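Local coordinates for protein ribose-phosphate pyrophosphokinase (Mycobacterium smegmatis, PDB 5MP7) that probably makes phosphoribosyl pyrophosphate, a precursor for nucleotide synthesis, by transferring the pyrophosphoryl group of ATP to the 1-hydroxyl of ribose 5-phosphate, at residues A[158-163]-A[189-194]; A[168-173]-A[250-255]. One frame throughout, in Å; residues are numbered along the deposited sequence.

Contact 1: residues A[158-163]-A[189-194]; sequences LLTGYI and ADSLGG
Thr160 meets Ser191 with its methyl rather than its hydroxyl: CG2 of Thr160 comes within 3.3 Å of OG of Ser191, while the two hydroxyl oxygens, Thr160 OG1 and Ser191 OG, stay 3.9 Å apart. Each hydroxyl is hydrogen-bonded within its own helix, OG1 of Thr160 to the carbonyl of Gln156 and OG of Ser191 to that of Trp188. The threonine torsion goes with this, since OG1 sits between the backbone N and the carbonyl carbon (chi1 57°) and CG2 is left anti to that carbon, facing across. Helix 182-191 is the crossover of a beta-alpha-beta unit between the parallel strands 172-176 and 197-202, and its C-terminal end is what packs here on helix 156-167. A Schellman motif closes it, with Gly193 at positive phi, Gly194 N bonded to Ala189 O at 2.9 Å and Gly193 N to Asp190 O at 3.2 Å. Apolar packing follows from Leu192, the first residue past the helix. Its CD2 branch extends toward helix 156-167, to lie 4.0 Å from CB of Thr160 and 4.2 Å from CG2 of Ile163. One turn earlier, the side chains of Leu159, Thr160 and Ile163 also touch Trp188.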
loop_
_atom_site.group_PDB
_atom_site.type_symbol
_atom_site.label_atom_id
_atom_site.label_comp_id
_atom_site.label_asym_id
_atom_site.label_seq_id
_atom_site.Cartn_x
_atom_site.Cartn_y
_atom_site.Cartn_z
ATOM N N LEU A 158 62.889 36.884 -21.730
ATOM C CA LEU A 158 62.970 36.064 -20.549
ATOM C C LEU A 158 63.422 34.629 -20.880
ATOM O O LEU A 158 64.309 34.091 -20.214
ATOM C CB LEU A 158 61.612 36.060 -19.817
ATOM C CG LEU A 158 61.399 35.124 -18.618
ATOM C CD1 LEU A 158 62.166 35.620 -17.382
ATOM C CD2 LEU A 158 59.905 35.032 -18.331
ATOM N N LEU A 159 62.805 34.011 -21.872
ATOM C CA LEU A 159 63.140 32.641 -22.235
ATOM C C LEU A 159 64.521 32.525 -22.903
ATOM O O LEU A 159 65.258 31.612 -22.581
ATOM C CB LEU A 159 62.069 32.023 -23.104
ATOM C CG LEU A 159 60.686 31.827 -22.451
ATOM C CD1 LEU A 159 59.564 31.759 -23.493
ATOM C CD2 LEU A 159 60.638 30.561 -21.632
ATOM N N THR A 160 64.890 33.453 -23.781
ATOM C CA THR A 160 66.184 33.388 -24.469
ATOM C C THR A 160 67.293 33.801 -23.555
ATOM O O THR A 160 68.381 33.311 -23.688
ATOM C CB THR A 160 66.250 34.232 -25.788
ATOM O OG1 THR A 160 65.932 35.599 -25.540
ATOM C CG2 THR A 160 65.258 33.682 -26.814
ATOM N N GLY A 161 67.027 34.716 -22.634
ATOM C CA GLY A 161 67.980 35.070 -21.591
ATOM C C GLY A 161 68.375 33.855 -20.759
ATOM O O GLY A 161 69.538 33.649 -20.466
ATOM N N TYR A 162 67.406 33.027 -20.404
ATOM C CA TYR A 162 67.683 31.815 -19.627
ATOM C C TYR A 162 68.470 30.806 -20.472
ATOM O O TYR A 162 69.436 30.217 -20.002
ATOM C CB TYR A 162 66.394 31.212 -19.113
ATOM C CG TYR A 162 66.553 29.873 -18.462
ATOM C CD1 TYR A 162 66.470 28.715 -19.213
ATOM C CD2 TYR A 162 66.736 29.756 -17.088
ATOM C CE1 TYR A 162 66.605 27.469 -18.627
ATOM C CE2 TYR A 162 66.856 28.516 -16.486
ATOM C CZ TYR A 162 66.784 27.385 -17.274
ATOM O OH TYR A 162 66.908 26.151 -16.721
ATOM N N ILE A 163 68.045 30.598 -21.705
ATOM C CA ILE A 163 68.740 29.684 -22.612
ATOM C C ILE A 163 70.157 30.157 -22.923
ATOM O O ILE A 163 71.071 29.345 -22.975
ATOM C CB ILE A 163 67.949 29.481 -23.917
ATOM C CG1 ILE A 163 66.697 28.653 -23.615
ATOM C CG2 ILE A 163 68.769 28.763 -24.972
ATOM C CD1 ILE A 163 65.683 28.640 -24.724
ATOM N N ALA A 189 66.301 33.140 -33.094
ATOM C CA ALA A 189 67.634 32.876 -33.652
ATOM C C ALA A 189 68.463 34.148 -33.647
ATOM O O ALA A 189 69.650 34.103 -33.332
ATOM C CB ALA A 189 67.528 32.316 -35.041
ATOM N N ASP A 190 67.835 35.282 -33.948
ATOM C CA ASP A 190 68.510 36.596 -33.875
ATOM C C ASP A 190 68.941 36.930 -32.428
ATOM O O ASP A 190 70.071 37.330 -32.186
ATOM C CB ASP A 190 67.627 37.730 -34.456
ATOM C CG ASP A 190 67.488 37.679 -36.003
ATOM O OD1 ASP A 190 68.380 37.122 -36.672
ATOM O OD2 ASP A 190 66.497 38.207 -36.576
ATOM N N SER A 191 68.038 36.711 -31.473
ATOM C CA SER A 191 68.302 36.925 -30.029
ATOM C C SER A 191 69.420 36.037 -29.480
ATOM O O SER A 191 70.097 36.425 -28.540
ATOM C CB SER A 191 67.052 36.609 -29.209
ATOM O OG SER A 191 66.811 35.206 -29.282
ATOM N N LEU A 192 69.571 34.835 -30.042
ATOM C CA LEU A 192 70.603 33.885 -29.612
ATOM C C LEU A 192 71.956 34.039 -30.326
ATOM O O LEU A 192 72.785 33.120 -30.269
ATOM C CB LEU A 192 70.074 32.451 -29.796
ATOM C CG LEU A 192 68.843 32.157 -28.939
ATOM C CD1 LEU A 192 68.241 30.813 -29.289
ATOM C CD2 LEU A 192 69.219 32.179 -27.459
ATOM N N GLY A 193 72.162 35.163 -31.023
ATOM C CA GLY A 193 73.422 35.454 -31.720
ATOM C C GLY A 193 73.482 35.108 -33.204
ATOM O O GLY A 193 74.560 34.867 -33.739
ATOM N N GLY A 194 72.340 35.071 -33.884
ATOM C CA GLY A 194 72.299 34.787 -35.322
ATOM C C GLY A 194 72.592 33.342 -35.702
ATOM O O GLY A 194 73.285 33.086 -36.669
#

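Contact 2: residues A[168-173]-A[250-255]; sequences ADEDMV and GAKDVI
Glu170 and Lys252 form a long salt bridge at the surface, with OE1 of the glutamate 3.5 Å from NZ of the lysine and OE2 of Glu170 farther from that same NZ, at 4.0 Å. The closer polar hold on OE1 of Glu170 is its hydrogen bond with OG1 of Thr225; Lys252 adds a looser charge contact. The two charged side chains cross at about a right angle. Glu170 starts with CG beside its backbone N and then folds at the next bond (chi2 -75°), bringing the carboxylate round toward the lysine. Lys252 runs extended through its first two torsions and bends only at the last two, both of which lie away from the staggered positions (chi3 111°, chi4 130°). This bend brings CE, as well as the ammonium, alongside the carboxylate, with CE of Lys252 3.4 Å from OE1 of Glu170. Two residues before Lys252, Gly250 at positive phi is the C-prime residue of the Schellman motif ending helix 237-248, in which Ala251 N bonds Leu246 O and Gly250 N bonds Arg247 O. In the parallel part of the sheet, strands 172-176 and 253-258 are both neighbours of strand 225-230, so the pair reaches over the beginning of the strand between them. Asp253, which also touches Arg277, brings OD2 to 3.6 Å from OE1 of Glu170. The Lys252 ammonium and the Thr225 hydrogen bond at that glutamate oxygen probably ease this approach of like charges.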
loop_
_atom_site.group_PDB
_atom_site.type_symbol
_atom_site.label_atom_id
_atom_site.label_comp_id
_atom_site.label_asym_id
_atom_site.label_seq_id
_atom_site.Cartn_x
_atom_site.Cartn_y
_atom_site.Cartn_z
ATOM N N ALA A 168 74.956 28.762 -23.810
ATOM C CA ALA A 168 75.852 29.571 -24.660
ATOM C C ALA A 168 76.987 28.737 -25.290
ATOM O O ALA A 168 77.407 28.979 -26.418
ATOM C CB ALA A 168 76.447 30.729 -23.871
ATOM N N ASP A 169 77.472 27.750 -24.539
ATOM C CA ASP A 169 78.590 26.892 -24.965
ATOM C C ASP A 169 78.224 26.000 -26.148
ATOM O O ASP A 169 79.106 25.524 -26.851
ATOM C CB ASP A 169 79.066 25.990 -23.798
ATOM C CG ASP A 169 79.388 26.772 -22.513
ATOM O OD1 ASP A 169 79.650 27.994 -22.597
ATOM O OD2 ASP A 169 79.349 26.160 -21.426
ATOM N N GLU A 170 76.928 25.762 -26.346
ATOM C CA GLU A 170 76.451 24.816 -27.334
ATOM C C GLU A 170 76.409 25.399 -28.744
ATOM O O GLU A 170 76.439 26.623 -28.929
ATOM C CB GLU A 170 75.068 24.297 -26.930
ATOM C CG GLU A 170 75.052 23.579 -25.600
ATOM C CD GLU A 170 75.658 22.202 -25.698
ATOM O OE1 GLU A 170 74.853 21.224 -25.761
ATOM O OE2 GLU A 170 76.916 22.131 -25.739
ATOM N N ASP A 171 76.332 24.487 -29.713
ATOM C CA ASP A 171 76.192 24.790 -31.132
ATOM C C ASP A 171 74.688 24.672 -31.462
ATOM O O ASP A 171 74.160 23.566 -31.599
ATOM C CB ASP A 171 77.044 23.788 -31.930
ATOM C CG ASP A 171 77.161 24.126 -33.413
ATOM O OD1 ASP A 171 77.692 25.215 -33.649
ATOM O OD2 ASP A 171 76.801 23.324 -34.315
ATOM N N MET A 172 74.008 25.816 -31.557
ATOM C CA MET A 172 72.542 25.856 -31.563
ATOM C C MET A 172 71.888 25.982 -32.954
ATOM O O MET A 172 72.406 26.634 -33.822
ATOM C CB MET A 172 72.060 26.996 -30.656
ATOM C CG MET A 172 72.341 26.754 -29.166
ATOM S SD MET A 172 71.636 28.022 -28.062
ATOM C CE MET A 172 72.770 29.398 -28.280
ATOM N N VAL A 173 70.737 25.343 -33.119
ATOM C CA VAL A 173 69.843 25.650 -34.210
ATOM C C VAL A 173 68.428 25.857 -33.601
ATOM O O VAL A 173 68.002 25.115 -32.699
ATOM C CB VAL A 173 69.903 24.563 -35.328
ATOM C CG1 VAL A 173 69.361 23.230 -34.854
ATOM C CG2 VAL A 173 69.118 24.974 -36.565
ATOM N N GLY A 250 69.677 13.158 -36.255
ATOM C CA GLY A 250 71.023 13.225 -35.696
ATOM C C GLY A 250 71.312 14.427 -34.843
ATOM O O GLY A 250 72.462 14.854 -34.750
ATOM N N ALA A 251 70.289 14.946 -34.178
ATOM C CA ALA A 251 70.481 16.052 -33.250
ATOM C C ALA A 251 71.196 15.553 -32.005
ATOM O O ALA A 251 70.891 14.482 -31.508
ATOM C CB ALA A 251 69.142 16.660 -32.867
ATOM N N LYS A 252 72.132 16.333 -31.505
ATOM C CA LYS A 252 72.795 15.991 -30.263
ATOM C C LYS A 252 71.843 16.078 -29.074
ATOM O O LYS A 252 71.815 15.214 -28.231
ATOM C CB LYS A 252 73.951 16.940 -30.016
ATOM C CG LYS A 252 74.862 16.504 -28.892
ATOM C CD LYS A 252 75.805 17.647 -28.442
ATOM C CE LYS A 252 75.451 18.141 -27.038
ATOM N NZ LYS A 252 76.640 18.196 -26.143
ATOM N N ASP A 253 71.086 17.156 -29.029
ATOM C CA ASP A 253 70.271 17.564 -27.881
ATOM C C ASP A 253 69.014 18.260 -28.387
ATOM O O ASP A 253 69.058 18.896 -29.454
ATOM C CB ASP A 253 71.069 18.593 -27.064
ATOM C CG ASP A 253 71.498 18.093 -25.695
ATOM O OD1 ASP A 253 70.982 17.059 -25.221
ATOM O OD2 ASP A 253 72.348 18.763 -25.058
ATOM N N VAL A 254 67.926 18.176 -27.624
ATOM C CA VAL A 254 66.742 18.994 -27.869
ATOM C C VAL A 254 66.252 19.709 -26.610
ATOM O O VAL A 254 66.003 19.069 -25.610
ATOM C CB VAL A 254 65.558 18.193 -28.433
ATOM C CG1 VAL A 254 64.396 19.141 -28.730
ATOM C CG2 VAL A 254 65.961 17.496 -29.717
ATOM N N ILE A 255 66.061 21.026 -26.709
ATOM C CA ILE A 255 65.483 21.823 -25.670
ATOM C C ILE A 255 64.140 22.381 -26.145
ATOM O O ILE A 255 64.060 22.979 -27.207
ATOM C CB ILE A 255 66.418 22.945 -25.302
ATOM C CG1 ILE A 255 67.658 22.343 -24.669
ATOM C CG2 ILE A 255 65.762 23.904 -24.310
ATOM C CD1 ILE A 255 68.835 23.289 -24.695
#

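Going along the chain, residues 158-163 come first, on helix 156-167, followed by 168-173, which lead into strand 172-176. Contact 1 closes its loop when helix 182-191 ends and 189-194 meets the earlier helix, 26 residues on. Contact 2 opened inside that loop but closes much later, 77 residues on, at the start of strand 253-258, so the two loops cross. Contact 1 joins two helices that come before and after strand 172-176; contact 2 ties the approach to this strand to a strand two places along the sheet. Met172 joins them physically, with its SD 4.3 Å from CG2 of Ile163 and its CE 4.2 Å from O of Leu192.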